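Local coordinates for protein putative carbonic anhydrase (Streptococcus mutans, PDB 3LAS) that probably catalyses the reversible interconversion of carbon dioxide and hydrogencarbonate as a zinc-dependent beta-class carbonic anhydrase, at residues S73-I76 / S77-L81. Sequence-based numbering, arbitrary orientation. Where two conformers were deposited one is given.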
ATOM      1  N   SER A  73       7.839  -5.636   4.636  1.00  7.32           N
ATOM      2  CA  SER A  73       8.020  -4.812   3.472  1.00  7.50           C
ATOM      3  C   SER A  73       9.084  -3.746   3.688  1.00  7.53           C
ATOM      4  O   SER A  73       9.849  -3.428   2.743  1.00  8.09           O
ATOM      5  CB  SER A  73       6.683  -4.200   3.057  1.00  7.28           C
ATOM      6  OG  SER A  73       5.730  -5.229   2.737  1.00  7.68           O
ATOM      7  N   LEU A  74       9.119  -3.162   4.880  1.00  7.57           N
ATOM      8  CA  LEU A  74      10.127  -2.197   5.188  1.00  7.53           C
ATOM      9  C   LEU A  74      11.495  -2.811   5.261  1.00  8.12           C
ATOM     10  O   LEU A  74      12.476  -2.141   4.883  1.00  9.00           O
ATOM     11  CB  LEU A  74       9.813  -1.441   6.505  1.00  9.17           C
ATOM     12  CG  LEU A  74       8.623  -0.524   6.454  1.00  7.80           C
ATOM     13  CD1 LEU A  74       8.265  -0.020   7.834  1.00 10.07           C
ATOM     14  CD2 LEU A  74       8.932   0.676   5.515  1.00 12.18           C
ATOM     15  N   VAL A  75      11.657  -4.034   5.786  1.00  8.56           N
ATOM     16  CA  VAL A  75      12.997  -4.649   5.844  1.00  8.69           C
ATOM     17  C   VAL A  75      13.422  -4.891   4.401  1.00  8.75           C
ATOM     18  O   VAL A  75      14.646  -4.659   4.056  1.00  8.66           O
ATOM     19  CB  VAL A  75      12.891  -5.974   6.623  1.00 10.43           C
ATOM     20  CG1 VAL A  75      14.204  -6.826   6.363  1.00 12.76           C
ATOM     21  CG2 VAL A  75      12.602  -5.745   8.059  1.00 12.32           C
ATOM     22  N   ILE A  76      12.567  -5.273   3.463  1.00  8.50           N
ATOM     23  CA  ILE A  76      12.965  -5.383   2.053  1.00  9.82           C
ATOM     24  C   ILE A  76      13.305  -4.010   1.544  1.00  7.73           C
ATOM     25  O   ILE A  76      14.375  -3.805   0.878  1.00  9.27           O
ATOM     26  CB  ILE A  76      11.815  -6.076   1.234  1.00  8.84           C
ATOM     27  CG1 ILE A  76      11.720  -7.516   1.686  1.00  8.45           C
ATOM     28  CG2 ILE A  76      12.092  -5.926  -0.259  1.00  9.62           C
ATOM     29  CD1 ILE A  76      10.369  -8.158   1.227  1.00  9.43           C
ATOM     30  N   SER A  77      12.484  -3.011   1.794  1.00  7.72           N
ATOM     31  CA  SER A  77      12.772  -1.648   1.293  1.00  7.72           C
ATOM     32  C   SER A  77      14.139  -1.121   1.741  1.00  7.97           C
ATOM     33  O   SER A  77      14.828  -0.487   0.947  1.00  8.88           O
ATOM     34  CB  SER A  77      11.635  -0.726   1.836  1.00  8.34           C
ATOM     35  OG  SER A  77      11.843   0.618   1.447  1.00  8.23           O
ATOM     36  N   GLU A  78      14.441  -1.373   3.012  1.00  7.87           N
ATOM     37  CA  GLU A  78      15.645  -0.820   3.629  1.00  9.25           C
ATOM     38  C   GLU A  78      16.890  -1.644   3.338  1.00  9.31           C
ATOM     39  O   GLU A  78      17.956  -1.104   2.929  1.00 11.36           O
ATOM     40  CB  GLU A  78      15.448  -0.727   5.132  1.00  9.27           C
ATOM     41  CG  GLU A  78      14.431   0.387   5.464  1.00 10.83           C
ATOM     42  CD  GLU A  78      13.947   0.470   6.846  1.00 14.16           C
ATOM     43  OE1 GLU A  78      14.225  -0.389   7.698  1.00 15.32           O
ATOM     44  OE2 GLU A  78      13.109   1.406   7.127  1.00 15.45           O
ATOM     45  N   GLN A  79      16.805  -2.972   3.509  1.00  8.62           N
ATOM     46  CA  GLN A  79      18.022  -3.779   3.435  1.00  9.71           C
ATOM     47  C   GLN A  79      18.250  -4.243   2.057  1.00 10.91           C
ATOM     48  O   GLN A  79      19.439  -4.447   1.676  1.00 12.82           O
ATOM     49  CB  GLN A  79      17.953  -4.981   4.422  1.00 11.15           C
ATOM     50  CG  GLN A  79      17.750  -4.507   5.887  1.00 10.92           C
ATOM     51  CD  GLN A  79      18.615  -3.375   6.366  1.00 11.44           C
ATOM     52  OE1 GLN A  79      19.809  -3.326   6.026  1.00 11.28           O
ATOM     53  NE2 GLN A  79      18.088  -2.447   7.120  1.00 12.36           N
ATOM     54  N   GLN A  80      17.255  -4.499   1.226  1.00 10.80           N
ATOM     55  CA  GLN A  80      17.505  -4.878  -0.149  0.50 11.04           C
ATOM     56  C   GLN A  80      17.494  -3.636  -1.053  1.00 11.31           C
ATOM     57  O   GLN A  80      18.284  -3.554  -2.000  1.00 13.03           O
ATOM     58  CB  GLN A  80      16.441  -5.901  -0.530  0.50 12.40           C
ATOM     59  CG  GLN A  80      16.631  -6.622  -1.872  0.50 11.86           C
ATOM     60  CD  GLN A  80      17.743  -7.614  -1.927  0.50 12.68           C
ATOM     61  OE1 GLN A  80      18.549  -7.685  -1.002  0.50 15.29           O
ATOM     62  NE2 GLN A  80      17.845  -8.320  -3.030  0.50 12.76           N
ATOM     63  N   LEU A  81      16.660  -2.642  -0.798  1.00  9.58           N
ATOM     64  CA  LEU A  81      16.408  -1.525  -1.704  1.00 11.05           C
ATOM     65  C   LEU A  81      16.907  -0.173  -1.226  1.00 10.39           C
ATOM     66  O   LEU A  81      16.560   0.826  -1.870  1.00 12.19           O
ATOM     67  CB  LEU A  81      14.941  -1.554  -2.222  1.00 10.08           C
ATOM     68  CG  LEU A  81      14.528  -2.870  -2.796  1.00 11.96           C
ATOM     69  CD1 LEU A  81      13.029  -2.917  -3.142  1.00 13.96           C
ATOM     70  CD2 LEU A  81      15.388  -3.251  -4.080  1.00 17.78           C
TER
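The carbonyls of Ser73, Leu74 and Val75 accept hydrogen bonds from the amides of Ser77, Glu78 and Gln79 in regular alpha-helical steps, and the last of them, Gln79 N to Val75 O, is 2.8 Å long and nearly straight at 162°. One residue on, the pattern widens. Ile76 O accepts one from Gln80 N at 3.0 Å with an N-H...O angle of 140°, and a weak second bond reaches it from Leu81 N at 3.1 Å, so one oxygen is shared by an alpha-type and a pi-type turn near the C-terminal end of the helix. At this widened end, CG2 of Ile76, anti to the backbone N, meets CD1 of Leu81 at 4.3 Å, an apolar touch that spans the final turn. On another side of the helix Glu78 extends back along the preceding turn, its CG 3.2 Å from Leu74 O. In this beta-class carbonic anhydrase the helix packs against the parallel part of the central sheet: Leu74 reaches Ala34, Leu59 and Ile86 on three of its strands. Ser77 OG lies anti to its own N (chi1 178°), where it hydrogen-bonds His57 and Thr83. CG1 of Val75 lies alongside CG of Gln79 at 4.3 Å, while Val75 also packs on Leu108 of the second subunit. In the conformer given, the Gln80 amide leads away from Ile76 to hydrogen-bond Gln107 and Thr98 of that same subunit.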